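Local coordinates for NalD (Pseudomonas aeruginosa PAO1, PDB 5DAJ), which is a TetR-family secondary repressor of the MexAB-OprM multidrug efflux pump and binds novobiocin, which induces expression of the pump, at residues Q52-L57 and T119-E124; S82-S87 and D147-R152; S98-E103 and F184-D189; M135-C140 and A162-H167. All blocks are in the same frame, centred on the assembly; numbering follows the deposited sequence.

Contact 1 of 4, residues Q52-L57 and T119-E124; sequences QNKAHL and TEELRE
A55 fits against the turn that leads into helix 123-145: its CB lies 3.4 Å from the backbone O of E121 and 4.0 Å from CB of E124. The CA atoms of A55 and L122 are just 4.8 Å apart, and a methyl group is small enough to let the two backbones come so close. On one flank K54 NZ makes a salt bridge with E121 OE2 at 3.2 Å, reaching the carboxylate from above its plane. The same ammonium also donates to T31 O and V28 O, so the end of the lysine is gripped by two carbonyls as well as the acid. On the other flank E124 runs out extended, CG trans to the backbone N (chi1 -180°), and brings OE2 to 3.3 Å from CD2 at the edge of the H56 ring, whose plane is 36° from that of the carboxylate. One shell further out, N53 is the N-cap of helix 54-63. Its OD1 accepts from H56 N (2.8 Å, 159°), which secures the first turn, while H56 ND1 binds F51 O and fixes the rotation of the imidazole. The contact thus joins the helix following the predicted helix-turn-helix to the C-terminal region. H30 of the second subunit packs on E121, and L57 of helix 54-63 rests on helices 6-26 and 44-51.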
loop_
_atom_site.group_PDB
_atom_site.type_symbol
_atom_site.label_atom_id
_atom_site.label_comp_id
_atom_site.label_asym_id
_atom_site.label_seq_id
_atom_site.Cartn_x
_atom_site.Cartn_y
_atom_site.Cartn_z
ATOM N N GLN A 52 -24.674 11.721 6.372
ATOM C CA GLN A 52 -25.120 11.926 4.969
ATOM C C GLN A 52 -24.973 10.715 4.052
ATOM O O GLN A 52 -25.967 10.201 3.533
ATOM C CB GLN A 52 -24.447 13.135 4.345
ATOM C CG GLN A 52 -24.850 14.461 4.979
ATOM C CD GLN A 52 -23.890 14.879 6.068
ATOM O OE1 GLN A 52 -22.735 15.245 5.790
ATOM N NE2 GLN A 52 -24.346 14.833 7.317
ATOM N N ASN A 53 -23.741 10.270 3.852
ATOM C CA ASN A 53 -23.464 9.103 3.028
ATOM C C ASN A 53 -22.308 8.282 3.580
ATOM O O ASN A 53 -21.586 8.724 4.474
ATOM C CB ASN A 53 -23.177 9.559 1.596
ATOM C CG ASN A 53 -21.976 10.490 1.510
ATOM O OD1 ASN A 53 -20.845 10.061 1.692
ATOM N ND2 ASN A 53 -22.214 11.759 1.203
ATOM N N LYS A 54 -22.111 7.107 2.992
ATOM C CA LYS A 54 -21.080 6.167 3.445
ATOM C C LYS A 54 -19.666 6.745 3.351
ATOM O O LYS A 54 -18.840 6.512 4.228
ATOM C CB LYS A 54 -21.154 4.842 2.661
ATOM C CG LYS A 54 -20.443 3.690 3.364
ATOM C CD LYS A 54 -20.192 2.495 2.472
ATOM C CE LYS A 54 -21.463 1.784 2.096
ATOM N NZ LYS A 54 -21.157 0.484 1.440
ATOM N N ALA A 55 -19.380 7.454 2.263
ATOM C CA ALA A 55 -18.042 8.039 2.016
ATOM C C ALA A 55 -17.671 9.063 3.066
ATOM O O ALA A 55 -16.533 9.098 3.533
ATOM C CB ALA A 55 -17.966 8.668 0.633
ATOM N N HIS A 56 -18.640 9.898 3.421
ATOM C CA HIS A 56 -18.436 10.921 4.443
ATOM C C HIS A 56 -18.256 10.295 5.816
ATOM O O HIS A 56 -17.445 10.771 6.601
ATOM C CB HIS A 56 -19.602 11.894 4.490
ATOM C CG HIS A 56 -19.358 13.084 5.365
ATOM N ND1 HIS A 56 -20.114 13.345 6.487
ATOM C CD2 HIS A 56 -18.433 14.071 5.299
ATOM C CE1 HIS A 56 -19.679 14.451 7.064
ATOM N NE2 HIS A 56 -18.658 14.909 6.365
ATOM N N LEU A 57 -19.031 9.244 6.088
ATOM C CA LEU A 57 -18.914 8.474 7.331
ATOM C C LEU A 57 -17.497 7.925 7.461
ATOM O O LEU A 57 -16.817 8.136 8.463
ATOM C CB LEU A 57 -19.922 7.324 7.356
ATOM C CG LEU A 57 -20.119 6.628 8.704
ATOM C CD1 LEU A 57 -21.505 6.013 8.790
ATOM C CD2 LEU A 57 -19.073 5.553 8.970
ATOM N N THR A 119 -14.320 2.549 -5.209
ATOM C CA THR A 119 -15.318 2.767 -6.244
ATOM C C THR A 119 -15.784 4.214 -6.307
ATOM O O THR A 119 -15.292 5.040 -5.572
ATOM C CB THR A 119 -16.570 1.907 -5.965
ATOM O OG1 THR A 119 -16.922 1.875 -4.558
ATOM C CG2 THR A 119 -16.314 0.519 -6.449
ATOM N N GLU A 120 -16.725 4.513 -7.204
ATOM C CA GLU A 120 -17.435 5.805 -7.219
ATOM C C GLU A 120 -18.077 6.172 -5.874
ATOM O O GLU A 120 -17.972 7.314 -5.444
ATOM C CB GLU A 120 -18.522 5.828 -8.304
ATOM C CG GLU A 120 -19.077 7.218 -8.604
ATOM C CD GLU A 120 -18.288 7.949 -9.675
ATOM O OE1 GLU A 120 -18.338 7.520 -10.848
ATOM O OE2 GLU A 120 -17.627 8.959 -9.348
ATOM N N GLU A 121 -18.722 5.213 -5.211
ATOM C CA GLU A 121 -19.441 5.510 -3.958
ATOM C C GLU A 121 -18.516 5.999 -2.827
ATOM O O GLU A 121 -18.991 6.621 -1.887
ATOM C CB GLU A 121 -20.350 4.344 -3.502
ATOM C CG GLU A 121 -19.706 3.232 -2.676
ATOM C CD GLU A 121 -20.719 2.273 -2.033
ATOM O OE1 GLU A 121 -21.936 2.577 -2.017
ATOM O OE2 GLU A 121 -20.286 1.202 -1.530
ATOM N N LEU A 122 -17.214 5.715 -2.930
ATOM C CA LEU A 122 -16.200 6.258 -2.012
ATOM C C LEU A 122 -15.279 7.309 -2.653
ATOM O O LEU A 122 -14.150 7.510 -2.211
ATOM C CB LEU A 122 -15.375 5.117 -1.404
ATOM C CG LEU A 122 -16.113 4.276 -0.350
ATOM C CD1 LEU A 122 -16.421 2.885 -0.881
ATOM C CD2 LEU A 122 -15.293 4.177 0.915
ATOM N N ARG A 123 -15.773 7.994 -3.681
ATOM C CA ARG A 123 -15.003 9.040 -4.382
ATOM C C ARG A 123 -14.512 10.117 -3.418
ATOM O O ARG A 123 -13.334 10.471 -3.420
ATOM C CB ARG A 123 -15.854 9.705 -5.469
ATOM C CG ARG A 123 -15.067 10.532 -6.474
ATOM C CD ARG A 123 -14.667 9.693 -7.676
ATOM N NE ARG A 123 -13.991 10.477 -8.706
ATOM C CZ ARG A 123 -13.619 10.007 -9.897
ATOM N NH1 ARG A 123 -13.844 8.736 -10.235
ATOM N NH2 ARG A 123 -13.012 10.815 -10.762
ATOM N N GLU A 124 -15.432 10.622 -2.601
ATOM C CA GLU A 124 -15.149 11.682 -1.611
ATOM C C GLU A 124 -14.033 11.308 -0.637
ATOM O O GLU A 124 -13.173 12.134 -0.314
ATOM C CB GLU A 124 -16.412 12.009 -0.807
ATOM C CG GLU A 124 -16.238 13.103 0.242
ATOM C CD GLU A 124 -17.459 13.279 1.131
ATOM O OE1 GLU A 124 -18.592 12.920 0.724
ATOM O OE2 GLU A 124 -17.285 13.787 2.250
#

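Contact 2 of 4, residues S82-S87 and D147-R152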
loop_
_atom_site.group_PDB
_atom_site.type_symbol
_atom_site.label_atom_id
_atom_site.label_comp_id
_atom_site.label_asym_id
_atom_site.label_seq_id
_atom_site.Cartn_x
_atom_site.Cartn_y
_atom_site.Cartn_z
ATOM N N SER A 82 16.835 21.760 17.572
ATOM C CA SER A 82 17.405 22.275 16.339
ATOM C C SER A 82 17.128 21.379 15.147
ATOM O O SER A 82 16.120 21.534 14.482
ATOM C CB SER A 82 18.906 22.471 16.486
ATOM N N ASP A 83 18.049 20.475 14.848
ATOM C CA ASP A 83 17.921 19.613 13.676
ATOM C C ASP A 83 16.556 19.139 13.300
ATOM O O ASP A 83 15.940 18.403 14.037
ATOM C CB ASP A 83 18.801 18.393 13.740
ATOM C CG ASP A 83 19.006 17.789 12.391
ATOM O OD1 ASP A 83 18.311 18.179 11.444
ATOM O OD2 ASP A 83 19.875 16.930 12.257
ATOM N N PRO A 84 16.079 19.530 12.138
ATOM C CA PRO A 84 14.742 19.091 11.797
ATOM C C PRO A 84 14.728 17.927 10.852
ATOM O O PRO A 84 13.657 17.479 10.535
ATOM C CB PRO A 84 14.138 20.327 11.152
ATOM C CG PRO A 84 15.283 21.091 10.603
ATOM C CD PRO A 84 16.532 20.375 10.964
ATOM N N LEU A 85 15.875 17.443 10.422
ATOM C CA LEU A 85 15.879 16.293 9.559
ATOM C C LEU A 85 15.759 15.172 10.531
ATOM O O LEU A 85 15.436 14.061 10.192
ATOM C CB LEU A 85 17.150 16.184 8.742
ATOM C CG LEU A 85 17.135 17.012 7.461
ATOM C CD1 LEU A 85 18.176 16.579 6.463
ATOM C CD2 LEU A 85 15.779 16.999 6.803
ATOM N N ARG A 86 16.014 15.511 11.774
ATOM C CA ARG A 86 15.892 14.568 12.892
ATOM C C ARG A 86 14.440 14.454 13.358
ATOM O O ARG A 86 13.948 13.362 13.652
ATOM C CB ARG A 86 16.741 15.033 14.087
ATOM C CG ARG A 86 16.790 14.060 15.278
ATOM C CD ARG A 86 17.279 12.674 14.894
ATOM N NE ARG A 86 17.316 11.776 16.049
ATOM C CZ ARG A 86 17.970 10.614 16.105
ATOM N NH1 ARG A 86 18.685 10.168 15.067
ATOM N NH2 ARG A 86 17.918 9.889 17.219
ATOM N N SER A 87 13.765 15.595 13.463
ATOM C CA SER A 87 12.341 15.621 13.833
ATOM C C SER A 87 11.506 14.787 12.862
ATOM O O SER A 87 10.574 14.077 13.271
ATOM C CB SER A 87 11.799 17.055 13.868
ATOM O OG SER A 87 12.540 17.868 14.767
ATOM N N ASP A 147 17.642 25.539 2.585
ATOM C CA ASP A 147 19.102 25.605 2.373
ATOM C C ASP A 147 19.869 24.748 3.381
ATOM O O ASP A 147 20.798 24.024 3.018
ATOM C CB ASP A 147 19.597 27.054 2.468
ATOM C CG ASP A 147 19.050 27.935 1.356
ATOM O OD1 ASP A 147 19.220 27.578 0.175
ATOM O OD2 ASP A 147 18.451 28.989 1.666
ATOM N N GLU A 148 19.457 24.851 4.644
ATOM C CA GLU A 148 20.053 24.096 5.768
ATOM C C GLU A 148 20.035 22.584 5.521
ATOM O O GLU A 148 20.996 21.881 5.843
ATOM C CB GLU A 148 19.323 24.378 7.099
ATOM C CG GLU A 148 18.943 25.833 7.373
ATOM C CD GLU A 148 17.523 26.172 6.934
ATOM O OE1 GLU A 148 17.374 26.921 5.942
ATOM O OE2 GLU A 148 16.564 25.675 7.560
ATOM N N CYS A 149 18.929 22.108 4.958
ATOM C CA CYS A 149 18.692 20.676 4.709
ATOM C C CYS A 149 19.188 20.233 3.334
ATOM O O CYS A 149 19.927 19.259 3.224
ATOM C CB CYS A 149 17.197 20.370 4.830
ATOM S SG CYS A 149 16.483 20.888 6.404
ATOM N N ARG A 150 18.775 20.962 2.301
ATOM C CA ARG A 150 19.135 20.673 0.894
ATOM C C ARG A 150 20.630 20.422 0.682
ATOM O O ARG A 150 21.015 19.496 -0.035
ATOM C CB ARG A 150 18.671 21.821 -0.016
ATOM C CG ARG A 150 18.946 21.639 -1.494
ATOM C CD ARG A 150 18.719 22.909 -2.330
ATOM N NE ARG A 150 17.459 22.795 -3.062
ATOM C CZ ARG A 150 17.277 22.037 -4.142
ATOM N NH1 ARG A 150 18.271 21.304 -4.648
ATOM N NH2 ARG A 150 16.089 22.006 -4.718
ATOM N N VAL A 151 21.453 21.253 1.317
ATOM C CA VAL A 151 22.922 21.117 1.285
ATOM C C VAL A 151 23.405 19.730 1.757
ATOM O O VAL A 151 24.472 19.261 1.347
ATOM C CB VAL A 151 23.591 22.245 2.120
ATOM C CG1 VAL A 151 25.058 21.963 2.407
ATOM C CG2 VAL A 151 23.469 23.575 1.391
ATOM N N ARG A 152 22.611 19.092 2.613
ATOM C CA ARG A 152 22.938 17.786 3.191
ATOM C C ARG A 152 22.489 16.583 2.365
ATOM O O ARG A 152 22.822 15.447 2.703
ATOM C CB ARG A 152 22.337 17.669 4.589
ATOM C CG ARG A 152 22.687 18.823 5.519
ATOM C CD ARG A 152 22.194 18.568 6.932
ATOM N NE ARG A 152 22.682 17.289 7.448
ATOM C CZ ARG A 152 22.216 16.666 8.528
ATOM N NH1 ARG A 152 21.236 17.201 9.263
ATOM N NH2 ARG A 152 22.742 15.490 8.879
#
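D83 sends its carboxylate off with CG opposite the backbone N (chi1 -161°), and R152 turns to meet it through a bend at chi3 (54°), the two side chains arriving from opposite directions. R152 NH1 donates to D83 OD2 at 3.3 Å with an N-H...O angle of 146°, on the syn side of the oxygen though out of the carboxylate plane. The acid stays close to the guanidinium plane, so it sits at the edge of that group, while L85 lays CD1 over one face, 4.2 Å from R152 NH1. Beneath the charges the contact is apolar. C149 SG is 4.0 Å from L85 CD2 and 4.4 Å from P84 CG, a buried, weakly polar thiol that suits packing against hydrocarbon groups, and L143 of helix 123-145 touches all three of these residues. D83 is also the N-cap of helix 84-101, where OD1 accepts from L85 N at 2.7 Å. R152 shares backbone bonds with R203, tying in the C-terminal end. One carboxylate therefore does two jobs, capping with OD1 and pairing with arginine through OD2, and both the arginine and the helix start would be expected to stabilise its negative charge.

Contact 3 of 4, residues S98-E103 and F184-D189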
loop_
_atom_site.group_PDB
_atom_site.type_symbol
_atom_site.label_atom_id
_atom_site.label_comp_id
_atom_site.label_asym_id
_atom_site.label_seq_id
_atom_site.Cartn_x
_atom_site.Cartn_y
_atom_site.Cartn_z
ATOM N N SER A 98 3.507 3.445 16.333
ATOM C CA SER A 98 2.074 3.593 16.712
ATOM C C SER A 98 1.173 2.421 16.282
ATOM O O SER A 98 0.106 2.192 16.878
ATOM C CB SER A 98 1.479 4.883 16.149
ATOM O OG SER A 98 1.265 4.778 14.756
ATOM N N LEU A 99 1.602 1.694 15.247
ATOM C CA LEU A 99 0.914 0.470 14.791
ATOM C C LEU A 99 0.638 -0.533 15.907
ATOM O O LEU A 99 -0.385 -1.208 15.895
ATOM C CB LEU A 99 1.729 -0.239 13.706
ATOM C CG LEU A 99 1.753 0.421 12.333
ATOM C CD1 LEU A 99 2.849 -0.196 11.475
ATOM C CD2 LEU A 99 0.402 0.277 11.661
ATOM N N LEU A 100 1.570 -0.634 16.851
ATOM C CA LEU A 100 1.411 -1.499 18.023
ATOM C C LEU A 100 0.687 -0.798 19.161
ATOM O O LEU A 100 -0.265 -1.336 19.728
ATOM C CB LEU A 100 2.774 -2.000 18.538
ATOM C CG LEU A 100 3.350 -3.286 17.932
ATOM C CD1 LEU A 100 4.707 -3.561 18.570
ATOM C CD2 LEU A 100 2.431 -4.493 18.106
ATOM N N THR A 101 1.157 0.394 19.500
ATOM C CA THR A 101 0.683 1.096 20.706
ATOM C C THR A 101 -0.753 1.659 20.642
ATOM O O THR A 101 -1.332 1.957 21.687
ATOM C CB THR A 101 1.637 2.239 21.106
ATOM O OG1 THR A 101 1.767 3.156 20.020
ATOM C CG2 THR A 101 3.008 1.692 21.481
ATOM N N GLN A 102 -1.316 1.795 19.442
ATOM C CA GLN A 102 -2.666 2.368 19.264
ATOM C C GLN A 102 -3.612 1.448 18.485
ATOM O O GLN A 102 -3.654 1.494 17.255
ATOM C CB GLN A 102 -2.569 3.718 18.567
ATOM C CG GLN A 102 -1.925 4.801 19.416
ATOM C CD GLN A 102 -1.667 6.083 18.635
ATOM O OE1 GLN A 102 -2.397 6.407 17.693
ATOM N NE2 GLN A 102 -0.622 6.814 19.013
ATOM N N GLU A 103 -4.368 0.624 19.214
ATOM C CA GLU A 103 -5.292 -0.348 18.613
ATOM C C GLU A 103 -6.324 0.301 17.683
ATOM O O GLU A 103 -6.602 -0.243 16.609
ATOM C CB GLU A 103 -6.028 -1.158 19.682
ATOM C CG GLU A 103 -6.905 -2.276 19.114
ATOM C CD GLU A 103 -7.502 -3.203 20.166
ATOM O OE1 GLU A 103 -8.361 -4.030 19.786
ATOM O OE2 GLU A 103 -7.126 -3.122 21.361
ATOM N N PHE A 184 7.530 -8.043 10.661
ATOM C CA PHE A 184 8.446 -7.375 11.570
ATOM C C PHE A 184 7.749 -6.863 12.818
ATOM O O PHE A 184 6.530 -6.888 12.923
ATOM C CB PHE A 184 9.212 -6.237 10.859
ATOM C CG PHE A 184 8.346 -5.118 10.360
ATOM C CD1 PHE A 184 7.959 -4.083 11.207
ATOM C CD2 PHE A 184 7.951 -5.071 9.040
ATOM C CE1 PHE A 184 7.166 -3.037 10.747
ATOM C CE2 PHE A 184 7.155 -4.033 8.575
ATOM C CZ PHE A 184 6.763 -3.013 9.426
ATOM N N ASP A 185 8.569 -6.420 13.765
ATOM C CA ASP A 185 8.109 -5.838 15.017
ATOM C C ASP A 185 8.203 -4.310 14.939
ATOM O O ASP A 185 9.308 -3.757 14.975
ATOM C CB ASP A 185 8.964 -6.362 16.167
ATOM C CG ASP A 185 8.610 -5.726 17.487
ATOM O OD1 ASP A 185 7.401 -5.546 17.766
ATOM O OD2 ASP A 185 9.542 -5.408 18.263
ATOM N N PRO A 186 7.059 -3.616 14.836
ATOM C CA PRO A 186 7.062 -2.150 14.775
ATOM C C PRO A 186 7.830 -1.454 15.895
ATOM O O PRO A 186 8.392 -0.392 15.678
ATOM C CB PRO A 186 5.576 -1.792 14.861
ATOM C CG PRO A 186 4.885 -2.965 14.270
ATOM C CD PRO A 186 5.693 -4.150 14.712
ATOM N N ASP A 187 7.847 -2.045 17.078
ATOM C CA ASP A 187 8.581 -1.472 18.209
ATOM C C ASP A 187 10.095 -1.462 17.954
ATOM O O ASP A 187 10.694 -0.398 17.815
ATOM C CB ASP A 187 8.253 -2.236 19.505
ATOM C CG ASP A 187 8.890 -1.614 20.746
ATOM O OD1 ASP A 187 9.339 -0.450 20.702
ATOM O OD2 ASP A 187 8.919 -2.296 21.790
ATOM N N THR A 188 10.685 -2.652 17.867
ATOM C CA THR A 188 12.148 -2.818 17.848
ATOM C C THR A 188 12.809 -2.799 16.461
ATOM O O THR A 188 14.022 -2.607 16.376
ATOM C CB THR A 188 12.578 -4.125 18.555
ATOM O OG1 THR A 188 12.009 -5.259 17.886
ATOM C CG2 THR A 188 12.142 -4.115 20.010
ATOM N N ASP A 189 12.036 -3.007 15.396
ATOM C CA ASP A 189 12.575 -2.987 14.017
ATOM C C ASP A 189 12.420 -1.663 13.275
ATOM O O ASP A 189 13.122 -1.429 12.297
ATOM C CB ASP A 189 11.940 -4.077 13.158
ATOM C CG ASP A 189 12.274 -5.475 13.629
ATOM O OD1 ASP A 189 13.401 -5.719 14.110
ATOM O OD2 ASP A 189 11.389 -6.343 13.517
#
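L100 and P186 cross at about a right angle, the branch point of the leucine resting on the proline ring with CG of L100 4.0 Å from CG of P186. From there L100 CD1 reaches over the start of helix 186-201, coming within 3.9 Å of D187 CB and 3.4 Å of D185 OD1. L99, one residue earlier, meets the same ring atom, its CB 4.2 Å from P186 CG. Proline suits the first turn of a helix, where its missing N-H costs no bond, and its compact ring gives both leucines an apolar surface. The two segments belong to the all-helical C-terminal region of a TetR-family repressor: the contact joins the end of helix 84-101 to the beginning of helix 186-201. W177 of helix 159-179 packs on both L99 and P186. D185 is the N-cap of the second helix. With CG trans to its backbone N (chi1 176°), it turns its carboxylate back over the turn, where OD2 accepts from T188 N at 3.0 Å, with T188 OG1 also close, at a distance too short to be trusted. The backbone N of D185 is in turn held by D189 OD2, 2.8 Å away and nearly straight at 169°. The other oxygen of that carboxylate, D189 OD1, forms a salt bridge with R160 of the second subunit.

Contact 4 of 4, residues M135-C140 and A162-H167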
loop_
_atom_site.group_PDB
_atom_site.type_symbol
_atom_site.label_atom_id
_atom_site.label_comp_id
_atom_site.label_asym_id
_atom_site.label_seq_id
_atom_site.Cartn_x
_atom_site.Cartn_y
_atom_site.Cartn_z
HETATM N N MSE A 135 -0.396 16.643 1.128
HETATM C CA MSE A 135 0.055 17.657 2.068
HETATM C C MSE A 135 1.297 17.219 2.790
HETATM O O MSE A 135 2.267 17.975 2.864
HETATM C CB MSE A 135 -1.090 17.927 3.025
HETATM C CG MSE A 135 -0.742 19.004 4.014
HETATM SE SE MSE A 135 -1.948 19.094 5.568
HETATM C CE MSE A 135 -3.540 20.008 4.702
ATOM N N PHE A 136 1.279 16.007 3.343
ATOM C CA PHE A 136 2.471 15.455 4.004
ATOM C C PHE A 136 3.696 15.487 3.075
ATOM O O PHE A 136 4.795 15.875 3.477
ATOM C CB PHE A 136 2.226 14.014 4.474
ATOM C CG PHE A 136 3.456 13.349 5.032
ATOM C CD1 PHE A 136 3.838 13.569 6.349
ATOM C CD2 PHE A 136 4.255 12.539 4.230
ATOM C CE1 PHE A 136 4.986 12.979 6.863
ATOM C CE2 PHE A 136 5.409 11.946 4.733
ATOM C CZ PHE A 136 5.773 12.166 6.055
ATOM N N ILE A 137 3.483 15.078 1.834
ATOM C CA ILE A 137 4.536 15.097 0.817
ATOM C C ILE A 137 5.059 16.509 0.549
ATOM O O ILE A 137 6.274 16.723 0.438
ATOM C CB ILE A 137 4.061 14.426 -0.492
ATOM C CG1 ILE A 137 3.979 12.912 -0.259
ATOM C CG2 ILE A 137 4.999 14.748 -1.654
ATOM C CD1 ILE A 137 3.474 12.103 -1.429
ATOM N N GLU A 138 4.140 17.463 0.437
ATOM C CA GLU A 138 4.509 18.874 0.201
ATOM C C GLU A 138 5.306 19.475 1.361
ATOM O O GLU A 138 6.236 20.252 1.147
ATOM C CB GLU A 138 3.272 19.723 -0.120
ATOM C CG GLU A 138 2.923 19.706 -1.597
ATOM C CD GLU A 138 1.541 20.261 -1.898
ATOM O OE1 GLU A 138 1.038 21.091 -1.095
ATOM O OE2 GLU A 138 0.970 19.866 -2.949
ATOM N N LEU A 139 4.943 19.096 2.580
ATOM C CA LEU A 139 5.679 19.508 3.786
ATOM C C LEU A 139 7.111 18.985 3.799
ATOM O O LEU A 139 8.048 19.749 4.037
ATOM C CB LEU A 139 4.961 19.044 5.059
ATOM C CG LEU A 139 4.259 20.098 5.925
ATOM C CD1 LEU A 139 3.342 21.021 5.135
ATOM C CD2 LEU A 139 3.467 19.414 7.030
ATOM N N CYS A 140 7.266 17.688 3.544
ATOM C CA CYS A 140 8.598 17.073 3.455
ATOM C C CYS A 140 9.440 17.697 2.349
ATOM O O CYS A 140 10.606 18.032 2.559
ATOM C CB CYS A 140 8.497 15.574 3.215
ATOM S SG CYS A 140 7.883 14.695 4.653
ATOM N N ALA A 162 13.074 12.947 -2.810
ATOM C CA ALA A 162 13.311 12.571 -1.415
ATOM C C ALA A 162 12.000 12.392 -0.647
ATOM O O ALA A 162 11.798 11.378 0.017
ATOM C CB ALA A 162 14.181 13.610 -0.724
ATOM N N SER A 163 11.108 13.373 -0.749
ATOM C CA SER A 163 9.823 13.313 -0.034
ATOM C C SER A 163 8.973 12.137 -0.493
ATOM O O SER A 163 8.260 11.526 0.308
ATOM C CB SER A 163 9.029 14.613 -0.190
ATOM O OG SER A 163 8.863 14.934 -1.554
ATOM N N ARG A 164 9.051 11.832 -1.781
ATOM C CA ARG A 164 8.252 10.753 -2.376
ATOM C C ARG A 164 8.824 9.381 -2.060
ATOM O O ARG A 164 8.073 8.460 -1.774
ATOM C CB ARG A 164 8.107 10.940 -3.879
ATOM C CG ARG A 164 7.119 12.042 -4.204
ATOM C CD ARG A 164 7.368 12.692 -5.536
ATOM N NE ARG A 164 6.368 13.732 -5.775
ATOM C CZ ARG A 164 6.358 14.942 -5.213
ATOM N NH1 ARG A 164 7.266 15.308 -4.328
ATOM N NH2 ARG A 164 5.411 15.800 -5.539
ATOM N N ALA A 165 10.146 9.264 -2.103
ATOM C CA ALA A 165 10.827 8.035 -1.696
ATOM C C ALA A 165 10.508 7.718 -0.241
ATOM O O ALA A 165 10.120 6.591 0.085
ATOM C CB ALA A 165 12.335 8.154 -1.886
ATOM N N LEU A 166 10.622 8.731 0.612
ATOM C CA LEU A 166 10.360 8.566 2.046
ATOM C C LEU A 166 8.924 8.146 2.312
ATOM O O LEU A 166 8.683 7.180 3.017
ATOM C CB LEU A 166 10.652 9.844 2.836
ATOM C CG LEU A 166 10.353 9.772 4.345
ATOM C CD1 LEU A 166 11.066 8.621 5.031
ATOM C CD2 LEU A 166 10.729 11.073 5.019
ATOM N N HIS A 167 7.978 8.877 1.739
ATOM C CA HIS A 167 6.565 8.587 1.956
ATOM C C HIS A 167 6.193 7.183 1.492
ATOM O O HIS A 167 5.429 6.482 2.173
ATOM C CB HIS A 167 5.640 9.587 1.267
ATOM C CG HIS A 167 4.192 9.278 1.475
ATOM N ND1 HIS A 167 3.442 8.584 0.554
ATOM C CD2 HIS A 167 3.385 9.481 2.541
ATOM C CE1 HIS A 167 2.222 8.410 1.026
ATOM N NE2 HIS A 167 2.161 8.948 2.232
#
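I137 reaches across to helix 159-179 and carries more of this interface than any other residue, with H167 and S163 next. Two helices of the TetR-type C-terminal domain pack here at a steep oblique angle, their local axes 8.7 Å apart at closest approach and their directions 131° apart. With CG1 anti to its carbonyl carbon (chi1 -72°), I137 spreads its branches over two partners. CG1 lies 4.0 Å from H167 CB, while CG2 sits over one face of the R164 guanidinium, 3.6 Å from NH1. A beta-branched side chain suits a place with a neighbour on each arm. The arginine can afford this apolar cover because its NH1 is held by R160 O and by a salt bridge to E141. S163 is small enough to let the helices come close: its CB is 3.6 Å from C140 CB and 3.5 Å from I137 O. Its hydroxyl turns back to R160 O and P159 O, so a polar group is satisfied in the buried seam. H167 links this seam to the second subunit, where ND1 bonds D176 OD2. The imidazole also meets F136 obliquely, the ring planes 49° apart and H167 CD2 3.6 Å from F136 CD2.

Helix 123-145 spans the distance between contact 1, at its start, and contact 4, further along; their centres are 26 Å apart. Contact 1 ties the predicted DNA-binding part to the C-terminal region, whereas contacts 2, 3 and 4 all lie within the latter. Helix 84-101 likewise serves contact 2 at its beginning and contact 3 at its end, about 27 Å apart between centres. Contacts 2 and 4 are the closest pair, 14 Å between centres, and contacts 1 and 2 the farthest, 39 Å, on opposite sides of the chain's centre. The second subunit reaches residues of contacts 1, 3 and 4, at contact 3 through D189 alone, but none of contact 2.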